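Local coordinates for PDZ domain protein (Parabacteroides distasonis, PDB 4L8N) that is of unknown function but combines N-terminal and C-terminal PDZ domains with a DUF4136 domain and binds magnesium, at residues Ser112-Tyr117 against Pro409-Leu414; Tyr117-Thr122 against Lys385-Trp390; Tyr361-Thr366 against Ser404-Pro409. One frame throughout, in Å; residues are numbered along the deposited sequence.

Interaction 1: residues Ser112-Tyr117 against Pro409-Leu414; sequences SAYAMY and PAFSYL
Tyr114, the residue at which helix 107-113 gives way to a turn, lays its ring against Phe411 in the loop between helix 395-402 and strand 429-435. The Phe411 CB methylene sits over one face of the tyrosine ring, 4.0 Å from its centroid, and Tyr114 CE2 comes to 3.6 Å from Phe411 CD2. The ring planes are inclined by 34°, with centroids 5.5 Å apart. Tyr114 OH comes to 3.3 Å from Phe411 CD2. A short 3-10 turn, held by Tyr117 N to Tyr114 O, then brings Tyr117 round to the same partner segment. With CG anti to its carbonyl carbon (chi1 -78°), its ring reaches across to Ser412, where Tyr117 CE2 is 3.6 Å from Ser412 CA and the serine CB adds an off-centre CH-pi contact. Its hydroxyl ends near Pro409 CA. Ser412 can offer carbon here because its OG turns back to Pro409 O at 2.6 Å, in the carbonyl plane; Ser412 N reaches the same oxygen, and Gln403 also meets OG. Tyr361 meets both tyrosines edge-to-face, while Phe357 meets the Phe411 ring edge-to-face. A water accepts from Phe411 N at 2.8 Å and makes a weak hydrogen bond with Tyr117 OH. No direct hydrogen bond joins the segments, so cohesion between them rests mainly on aromatic and CH-pi packing, with the water as a slight polar link in a buried interface.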
loop_
_atom_site.group_PDB
_atom_site.type_symbol
_atom_site.label_atom_id
_atom_site.label_comp_id
_atom_site.label_asym_id
_atom_site.label_seq_id
_atom_site.Cartn_x
_atom_site.Cartn_y
_atom_site.Cartn_z
ATOM N N SER A 112 -32.015 -10.145 17.547
ATOM C CA SER A 112 -31.504 -9.185 16.576
ATOM C C SER A 112 -32.433 -7.984 16.447
ATOM O O SER A 112 -31.936 -6.858 16.367
ATOM C CB SER A 112 -31.329 -9.846 15.223
ATOM O OG SER A 112 -30.052 -10.447 15.144
ATOM N N ALA A 113 -33.773 -8.211 16.468
ATOM C CA ALA A 113 -34.775 -7.151 16.365
ATOM C C ALA A 113 -34.807 -6.258 17.621
ATOM O O ALA A 113 -35.010 -5.046 17.501
ATOM C CB ALA A 113 -36.151 -7.750 16.107
ATOM N N TYR A 114 -34.605 -6.840 18.812
ATOM C CA TYR A 114 -34.587 -6.078 20.065
ATOM C C TYR A 114 -33.129 -5.854 20.585
ATOM O O TYR A 114 -32.926 -5.672 21.786
ATOM C CB TYR A 114 -35.428 -6.810 21.122
ATOM C CG TYR A 114 -36.930 -6.678 20.978
ATOM C CD1 TYR A 114 -37.608 -5.594 21.526
ATOM C CD2 TYR A 114 -37.688 -7.697 20.410
ATOM C CE1 TYR A 114 -38.995 -5.497 21.460
ATOM C CE2 TYR A 114 -39.074 -7.601 20.314
ATOM C CZ TYR A 114 -39.726 -6.502 20.845
ATOM O OH TYR A 114 -41.094 -6.404 20.775
ATOM N N ALA A 115 -32.135 -5.800 19.679
ATOM C CA ALA A 115 -30.702 -5.669 20.004
ATOM C C ALA A 115 -30.342 -4.407 20.812
ATOM O O ALA A 115 -29.349 -4.406 21.547
ATOM C CB ALA A 115 -29.876 -5.698 18.730
HETATM N N MSE A 116 -31.142 -3.355 20.715
HETATM C CA MSE A 116 -30.782 -2.156 21.420
HETATM C C MSE A 116 -31.097 -2.231 22.905
HETATM O O MSE A 116 -30.633 -1.378 23.658
HETATM C CB MSE A 116 -31.320 -0.930 20.729
HETATM C CG MSE A 116 -30.390 -0.542 19.581
HETATM SE SE MSE A 116 -31.122 0.852 18.533
HETATM C CE MSE A 116 -30.478 0.226 16.703
ATOM N N TYR A 117 -31.701 -3.333 23.360
ATOM C CA TYR A 117 -31.807 -3.591 24.784
ATOM C C TYR A 117 -30.390 -3.883 25.302
ATOM O O TYR A 117 -30.046 -3.540 26.439
ATOM C CB TYR A 117 -32.690 -4.824 25.052
ATOM C CG TYR A 117 -34.194 -4.679 24.965
ATOM C CD1 TYR A 117 -34.832 -3.528 25.422
ATOM C CD2 TYR A 117 -34.993 -5.758 24.600
ATOM C CE1 TYR A 117 -36.225 -3.424 25.426
ATOM C CE2 TYR A 117 -36.382 -5.672 24.615
ATOM C CZ TYR A 117 -36.996 -4.496 25.010
ATOM O OH TYR A 117 -38.366 -4.405 24.982
ATOM N N PRO A 409 -42.603 -4.687 27.221
ATOM C CA PRO A 409 -41.301 -5.356 27.346
ATOM C C PRO A 409 -41.358 -6.890 27.450
ATOM O O PRO A 409 -40.445 -7.486 28.028
ATOM C CB PRO A 409 -40.757 -4.761 28.656
ATOM C CG PRO A 409 -41.838 -3.807 29.189
ATOM C CD PRO A 409 -43.082 -4.261 28.550
ATOM N N ALA A 410 -42.396 -7.532 26.892
ATOM C CA ALA A 410 -42.561 -8.982 26.946
ATOM C C ALA A 410 -41.339 -9.743 26.423
ATOM O O ALA A 410 -40.908 -10.713 27.062
ATOM C CB ALA A 410 -43.791 -9.387 26.162
ATOM N N PHE A 411 -40.738 -9.270 25.306
ATOM C CA PHE A 411 -39.592 -9.934 24.710
ATOM C C PHE A 411 -38.272 -9.566 25.389
ATOM O O PHE A 411 -37.253 -10.185 25.081
ATOM C CB PHE A 411 -39.534 -9.663 23.207
ATOM C CG PHE A 411 -40.661 -10.292 22.413
ATOM C CD1 PHE A 411 -40.697 -11.667 22.186
ATOM C CD2 PHE A 411 -41.667 -9.505 21.858
ATOM C CE1 PHE A 411 -41.734 -12.244 21.448
ATOM C CE2 PHE A 411 -42.694 -10.085 21.097
ATOM C CZ PHE A 411 -42.717 -11.449 20.899
ATOM N N SER A 412 -38.280 -8.655 26.364
ATOM C CA SER A 412 -37.042 -8.273 27.083
ATOM C C SER A 412 -36.416 -9.468 27.860
ATOM O O SER A 412 -35.270 -9.368 28.284
ATOM C CB SER A 412 -37.281 -7.089 28.028
ATOM O OG SER A 412 -38.074 -7.469 29.142
ATOM N N TYR A 413 -37.156 -10.583 28.019
ATOM C CA TYR A 413 -36.715 -11.825 28.672
ATOM C C TYR A 413 -35.470 -12.384 27.943
ATOM O O TYR A 413 -34.632 -13.044 28.556
ATOM C CB TYR A 413 -37.866 -12.870 28.712
ATOM C CG TYR A 413 -38.061 -13.682 27.440
ATOM C CD1 TYR A 413 -37.362 -14.871 27.231
ATOM C CD2 TYR A 413 -38.958 -13.272 26.454
ATOM C CE1 TYR A 413 -37.518 -15.608 26.055
ATOM C CE2 TYR A 413 -39.123 -14.000 25.274
ATOM C CZ TYR A 413 -38.407 -15.173 25.084
ATOM O OH TYR A 413 -38.584 -15.910 23.942
ATOM N N LEU A 414 -35.360 -12.101 26.635
ATOM C CA LEU A 414 -34.232 -12.488 25.802
ATOM C C LEU A 414 -32.934 -11.941 26.359
ATOM O O LEU A 414 -31.878 -12.540 26.114
ATOM C CB LEU A 414 -34.434 -11.991 24.361
ATOM C CG LEU A 414 -35.558 -12.689 23.573
ATOM C CD1 LEU A 414 -35.997 -11.840 22.414
ATOM C CD2 LEU A 414 -35.164 -14.096 23.131
HETATM O O HOH W 1 -40.853 -6.705 24.141
#

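Interaction 2: residues Tyr117-Thr122 against Lys385-Trp390; sequences YSLETT and KYCMFW
Two hydrogen bonds join Trp390 to residues 117-122, one through its indole and one through its backbone. Trp390 NE1 donates to Tyr117 O at 2.8 Å, almost straight at 174°; the oxygen lies in the indole plane, yet the N-H meets it from above the carbonyl plane. Trp390 N donates to Glu120 OE2, also at 2.8 Å, approaching from above the carboxylate plane. The glutamate chain bends at chi2 (93°), which turns the carboxylate toward the Trp390 N-H. A water donates to both Glu120 OE2 and Trp390 O, closing a small ring of polar contacts. The contact joins the turn before strand 123-135 to the long excursion between helix 354-367 and strand 429-435, by its topology probably an insertion in the C-terminal PDZ domain; the two chain directions are nearly perpendicular. Arg372 makes a cation-pi contact with the indole, and its NH1 bonds Met388 O. Apolar contacts are made by Leu119: its CD1 touches Cys387 CB at 3.8 Å, and its CB approaches Phe389 CD1 at 3.9 Å. Phe389 also turns its ring edge to a carbonyl, CE1 lying 3.5 Å from Leu119 O. The Glu120 and Phe389 side chains lie antiparallel, Glu120 CG 3.7 Å from Phe389 CD1.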
loop_
_atom_site.group_PDB
_atom_site.type_symbol
_atom_site.label_atom_id
_atom_site.label_comp_id
_atom_site.label_asym_id
_atom_site.label_seq_id
_atom_site.Cartn_x
_atom_site.Cartn_y
_atom_site.Cartn_z
ATOM N N TYR A 117 -31.701 -3.333 23.360
ATOM C CA TYR A 117 -31.807 -3.591 24.784
ATOM C C TYR A 117 -30.390 -3.883 25.302
ATOM O O TYR A 117 -30.046 -3.540 26.439
ATOM C CB TYR A 117 -32.690 -4.824 25.052
ATOM C CG TYR A 117 -34.194 -4.679 24.965
ATOM C CD1 TYR A 117 -34.832 -3.528 25.422
ATOM C CD2 TYR A 117 -34.993 -5.758 24.600
ATOM C CE1 TYR A 117 -36.225 -3.424 25.426
ATOM C CE2 TYR A 117 -36.382 -5.672 24.615
ATOM C CZ TYR A 117 -36.996 -4.496 25.010
ATOM O OH TYR A 117 -38.366 -4.405 24.982
ATOM N N SER A 118 -29.569 -4.556 24.432
ATOM C CA SER A 118 -28.228 -4.987 24.781
ATOM C C SER A 118 -27.228 -4.933 23.622
ATOM O O SER A 118 -26.798 -5.990 23.144
ATOM C CB SER A 118 -28.286 -6.401 25.337
ATOM O OG SER A 118 -27.065 -6.707 25.981
ATOM N N LEU A 119 -26.797 -3.709 23.212
ATOM C CA LEU A 119 -25.801 -3.528 22.139
ATOM C C LEU A 119 -24.453 -4.108 22.539
ATOM O O LEU A 119 -23.680 -4.519 21.682
ATOM C CB LEU A 119 -25.621 -2.059 21.744
ATOM C CG LEU A 119 -26.645 -1.457 20.798
ATOM C CD1 LEU A 119 -26.217 -0.063 20.376
ATOM C CD2 LEU A 119 -26.829 -2.301 19.547
ATOM N N GLU A 120 -24.198 -4.138 23.847
ATOM C CA GLU A 120 -23.035 -4.685 24.528
ATOM C C GLU A 120 -22.820 -6.133 24.171
ATOM O O GLU A 120 -21.682 -6.598 24.187
ATOM C CB GLU A 120 -23.240 -4.587 26.052
ATOM C CG GLU A 120 -23.105 -3.184 26.600
ATOM C CD GLU A 120 -24.369 -2.363 26.734
ATOM O OE1 GLU A 120 -25.349 -2.607 25.993
ATOM O OE2 GLU A 120 -24.361 -1.443 27.580
ATOM N N THR A 121 -23.918 -6.861 23.894
ATOM C CA THR A 121 -23.853 -8.285 23.591
ATOM C C THR A 121 -24.243 -8.601 22.152
ATOM O O THR A 121 -23.771 -9.615 21.627
ATOM C CB THR A 121 -24.754 -9.082 24.566
ATOM O OG1 THR A 121 -26.129 -8.729 24.385
ATOM C CG2 THR A 121 -24.356 -8.905 26.016
ATOM N N THR A 122 -25.096 -7.760 21.509
ATOM C CA THR A 122 -25.642 -8.057 20.175
ATOM C C THR A 122 -25.454 -6.942 19.178
ATOM O O THR A 122 -26.271 -6.018 19.108
ATOM C CB THR A 122 -27.133 -8.387 20.314
ATOM O OG1 THR A 122 -27.296 -9.323 21.389
ATOM C CG2 THR A 122 -27.768 -8.901 19.005
ATOM N N LYS A 385 -25.203 4.976 12.535
ATOM C CA LYS A 385 -24.156 5.870 13.047
ATOM C C LYS A 385 -24.161 6.097 14.562
ATOM O O LYS A 385 -23.135 6.530 15.099
ATOM C CB LYS A 385 -24.289 7.255 12.366
ATOM C CG LYS A 385 -23.735 7.351 10.936
ATOM C CD LYS A 385 -24.452 8.427 10.092
ATOM C CE LYS A 385 -24.128 9.852 10.494
ATOM N NZ LYS A 385 -24.874 10.873 9.696
ATOM N N TYR A 386 -25.281 5.847 15.245
ATOM C CA TYR A 386 -25.363 6.252 16.642
ATOM C C TYR A 386 -25.489 5.114 17.651
ATOM O O TYR A 386 -26.134 5.287 18.691
ATOM C CB TYR A 386 -26.519 7.267 16.798
ATOM C CG TYR A 386 -26.476 8.360 15.743
ATOM C CD1 TYR A 386 -25.360 9.191 15.611
ATOM C CD2 TYR A 386 -27.514 8.515 14.830
ATOM C CE1 TYR A 386 -25.290 10.157 14.607
ATOM C CE2 TYR A 386 -27.470 9.502 13.842
ATOM C CZ TYR A 386 -26.358 10.324 13.737
ATOM O OH TYR A 386 -26.316 11.296 12.758
ATOM N N CYS A 387 -24.781 3.996 17.403
ATOM C CA CYS A 387 -24.734 2.876 18.338
ATOM C C CYS A 387 -23.946 3.270 19.588
ATOM O O CYS A 387 -22.837 3.777 19.488
ATOM C CB CYS A 387 -24.136 1.640 17.682
ATOM S SG CYS A 387 -25.045 1.053 16.239
HETATM N N MSE A 388 -24.542 3.087 20.761
HETATM C CA MSE A 388 -23.916 3.401 22.042
HETATM C C MSE A 388 -24.279 2.350 23.066
HETATM O O MSE A 388 -25.426 1.870 23.087
HETATM C CB MSE A 388 -24.359 4.782 22.552
HETATM C CG MSE A 388 -23.844 5.943 21.700
HETATM SE SE MSE A 388 -24.488 7.663 22.278
HETATM C CE MSE A 388 -26.266 7.514 21.814
ATOM N N PHE A 389 -23.330 2.013 23.945
ATOM C CA PHE A 389 -23.658 1.123 25.040
ATOM C C PHE A 389 -24.325 1.955 26.120
ATOM O O PHE A 389 -24.308 3.199 26.062
ATOM C CB PHE A 389 -22.419 0.389 25.583
ATOM C CG PHE A 389 -21.650 -0.346 24.517
ATOM C CD1 PHE A 389 -22.301 -1.182 23.618
ATOM C CD2 PHE A 389 -20.277 -0.210 24.416
ATOM C CE1 PHE A 389 -21.593 -1.853 22.625
ATOM C CE2 PHE A 389 -19.566 -0.893 23.429
ATOM C CZ PHE A 389 -20.230 -1.710 22.541
ATOM N N TRP A 390 -24.901 1.277 27.105
ATOM C CA TRP A 390 -25.505 1.947 28.234
ATOM C C TRP A 390 -24.416 2.551 29.114
ATOM O O TRP A 390 -23.291 2.043 29.161
ATOM C CB TRP A 390 -26.341 0.948 29.042
ATOM C CG TRP A 390 -27.499 0.339 28.306
ATOM C CD1 TRP A 390 -27.689 -0.979 28.030
ATOM C CD2 TRP A 390 -28.654 1.029 27.807
ATOM N NE1 TRP A 390 -28.899 -1.162 27.399
ATOM C CE2 TRP A 390 -29.505 0.056 27.232
ATOM C CE3 TRP A 390 -29.062 2.375 27.806
ATOM C CZ2 TRP A 390 -30.754 0.382 26.684
ATOM C CZ3 TRP A 390 -30.291 2.697 27.250
ATOM C CH2 TRP A 390 -31.119 1.709 26.689
HETATM O O HOH W 2 -22.694 -0.689 29.512
#

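Interaction 3: residues Tyr361-Thr366 against Ser404-Pro409; sequences YKRFIT and SSDYLP
Helix 354-367 presents Phe364 CA and CB to one face of the Tyr407 ring. Phe364 CA stands over that face, 3.9 Å from the ring centroid and only 14° off its normal, and Phe364 CB is 3.6 Å from Tyr407 CG. The phenylalanine ring completes the pair in an offset edge-to-face arrangement, its edge toward the Tyr407 face with planes 63° apart. Its CG is anti to the backbone N (chi1 163°), which carries the ring away from Tyr407 toward the interior, where it meets Tyr117 edge-to-face. One residue earlier on the helix, Arg363 CB lies beside the tyrosine ring, 3.9 Å from Tyr407 CD1. The arginine then bends at chi3 and brings NH1 to Asp406 OD1 in a salt bridge of 3.0 Å. The same NH1 is 2.9 Å from Asp406 O. Farther out, the turn that presents these residues is held by Tyr407 N to Ser404 O and Leu408 N to Ser405 O. Tyr407 OH is hydrogen-bonded to Asn367 ND2, one helical turn beyond Arg363, which ties the far end of the ring to the helix, and Leu408 packs on Phe357 and Ala360. The contact thus places an ionic pair at the protein surface beside an offset edge-to-face aromatic pair, and the charged groups would probably stay in touch with solvent while one face of Tyr407 is covered by the helix.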
loop_
_atom_site.group_PDB
_atom_site.type_symbol
_atom_site.label_atom_id
_atom_site.label_comp_id
_atom_site.label_asym_id
_atom_site.label_seq_id
_atom_site.Cartn_x
_atom_site.Cartn_y
_atom_site.Cartn_z
ATOM N N TYR A 361 -41.375 -0.212 21.500
ATOM C CA TYR A 361 -39.922 -0.392 21.538
ATOM C C TYR A 361 -39.204 0.892 21.101
ATOM O O TYR A 361 -38.241 1.306 21.753
ATOM C CB TYR A 361 -39.511 -1.586 20.646
ATOM C CG TYR A 361 -38.022 -1.840 20.566
ATOM C CD1 TYR A 361 -37.298 -2.233 21.689
ATOM C CD2 TYR A 361 -37.342 -1.731 19.358
ATOM C CE1 TYR A 361 -35.933 -2.508 21.610
ATOM C CE2 TYR A 361 -35.979 -1.998 19.268
ATOM C CZ TYR A 361 -35.278 -2.386 20.397
ATOM O OH TYR A 361 -33.929 -2.627 20.325
ATOM N N LYS A 362 -39.675 1.514 19.995
ATOM C CA LYS A 362 -39.145 2.773 19.448
ATOM C C LYS A 362 -39.278 3.895 20.486
ATOM O O LYS A 362 -38.406 4.756 20.565
ATOM C CB LYS A 362 -39.868 3.165 18.138
ATOM C CG LYS A 362 -39.553 2.274 16.942
ATOM C CD LYS A 362 -40.173 2.821 15.666
ATOM C CE LYS A 362 -40.511 1.730 14.675
ATOM N NZ LYS A 362 -41.868 1.162 14.917
ATOM N N ARG A 363 -40.348 3.857 21.294
ATOM C CA ARG A 363 -40.596 4.813 22.370
ATOM C C ARG A 363 -39.559 4.656 23.481
ATOM O O ARG A 363 -39.087 5.671 23.996
ATOM C CB ARG A 363 -42.006 4.653 22.929
ATOM C CG ARG A 363 -43.056 5.393 22.117
ATOM C CD ARG A 363 -44.428 5.155 22.691
ATOM N NE ARG A 363 -45.187 4.214 21.867
ATOM C CZ ARG A 363 -45.955 3.239 22.351
ATOM N NH1 ARG A 363 -46.058 3.051 23.665
ATOM N NH2 ARG A 363 -46.609 2.429 21.525
ATOM N N PHE A 364 -39.180 3.387 23.820
ATOM C CA PHE A 364 -38.160 3.041 24.828
ATOM C C PHE A 364 -36.766 3.552 24.422
ATOM O O PHE A 364 -36.018 4.008 25.279
ATOM C CB PHE A 364 -38.101 1.505 25.079
ATOM C CG PHE A 364 -36.851 0.992 25.775
ATOM C CD1 PHE A 364 -36.693 1.127 27.152
ATOM C CD2 PHE A 364 -35.825 0.391 25.050
ATOM C CE1 PHE A 364 -35.527 0.696 27.785
ATOM C CE2 PHE A 364 -34.662 -0.054 25.689
ATOM C CZ PHE A 364 -34.530 0.092 27.053
ATOM N N ILE A 365 -36.399 3.426 23.145
ATOM C CA ILE A 365 -35.077 3.846 22.697
ATOM C C ILE A 365 -34.959 5.352 22.794
ATOM O O ILE A 365 -33.925 5.848 23.232
ATOM C CB ILE A 365 -34.766 3.306 21.290
ATOM C CG1 ILE A 365 -34.653 1.773 21.351
ATOM C CG2 ILE A 365 -33.484 3.918 20.729
ATOM C CD1 ILE A 365 -35.157 1.162 20.205
ATOM N N THR A 366 -36.041 6.057 22.436
ATOM C CA THR A 366 -36.191 7.508 22.456
ATOM C C THR A 366 -35.989 8.026 23.893
ATOM O O THR A 366 -35.118 8.866 24.147
ATOM C CB THR A 366 -37.613 7.844 21.888
ATOM O OG1 THR A 366 -37.596 7.736 20.463
ATOM C CG2 THR A 366 -38.131 9.230 22.299
ATOM N N SER A 404 -41.118 -0.880 31.883
ATOM C CA SER A 404 -42.346 -0.082 31.893
ATOM C C SER A 404 -43.318 -0.659 30.885
ATOM O O SER A 404 -42.979 -0.782 29.705
ATOM C CB SER A 404 -42.051 1.380 31.569
ATOM O OG SER A 404 -40.918 1.860 32.273
ATOM N N SER A 405 -44.520 -1.013 31.355
ATOM C CA SER A 405 -45.607 -1.612 30.573
ATOM C C SER A 405 -45.934 -0.821 29.302
ATOM O O SER A 405 -46.357 -1.434 28.315
ATOM C CB SER A 405 -46.855 -1.774 31.431
ATOM O OG SER A 405 -46.681 -2.889 32.290
ATOM N N ASP A 406 -45.664 0.510 29.303
ATOM C CA ASP A 406 -45.852 1.406 28.159
ATOM C C ASP A 406 -44.951 0.987 26.974
ATOM O O ASP A 406 -45.325 1.204 25.814
ATOM C CB ASP A 406 -45.572 2.877 28.566
ATOM C CG ASP A 406 -45.608 3.917 27.439
ATOM O OD1 ASP A 406 -46.484 3.806 26.545
ATOM O OD2 ASP A 406 -44.787 4.863 27.477
ATOM N N TYR A 407 -43.783 0.373 27.255
ATOM C CA TYR A 407 -42.870 -0.032 26.183
ATOM C C TYR A 407 -43.046 -1.516 25.785
ATOM O O TYR A 407 -42.258 -2.010 24.977
ATOM C CB TYR A 407 -41.405 0.273 26.548
ATOM C CG TYR A 407 -41.151 1.676 27.068
ATOM C CD1 TYR A 407 -41.577 2.795 26.358
ATOM C CD2 TYR A 407 -40.438 1.883 28.243
ATOM C CE1 TYR A 407 -41.338 4.086 26.831
ATOM C CE2 TYR A 407 -40.190 3.166 28.726
ATOM C CZ TYR A 407 -40.634 4.269 28.015
ATOM O OH TYR A 407 -40.374 5.534 28.508
ATOM N N LEU A 408 -44.128 -2.190 26.264
ATOM C CA LEU A 408 -44.446 -3.606 25.976
ATOM C C LEU A 408 -43.141 -4.452 25.996
ATOM O O LEU A 408 -42.595 -4.826 24.947
ATOM C CB LEU A 408 -45.235 -3.769 24.653
ATOM C CG LEU A 408 -46.527 -2.920 24.494
ATOM C CD1 LEU A 408 -47.144 -3.136 23.148
ATOM C CD2 LEU A 408 -47.547 -3.189 25.601
ATOM N N PRO A 409 -42.603 -4.687 27.221
ATOM C CA PRO A 409 -41.301 -5.356 27.346
ATOM C C PRO A 409 -41.358 -6.890 27.450
ATOM O O PRO A 409 -40.445 -7.486 28.028
ATOM C CB PRO A 409 -40.757 -4.761 28.656
ATOM C CG PRO A 409 -41.838 -3.807 29.189
ATOM C CD PRO A 409 -43.082 -4.261 28.550
#

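Overall arrangement
All three contacts lie on one side of the chain's centre, with centres 10 to 16 Å apart, interactions 1 and 3 being the closest pair. Interaction 1 spans the longest stretch of chain, and both segments of each of the other two fall within its span; interactions 2 and 3 alternate along the sequence. Residues 112-122 link helix 107-113 to strand 123-135. Tyr117 serves interactions 1 and 2, Pro409 interactions 1 and 3, and Tyr361 OH probably accepts from Met116 N. The 107-122 connection thus packs against helix 354-367 and the following loops, probably part of or inserted in the C-terminal PDZ domain, away from the magnesium-binding residues.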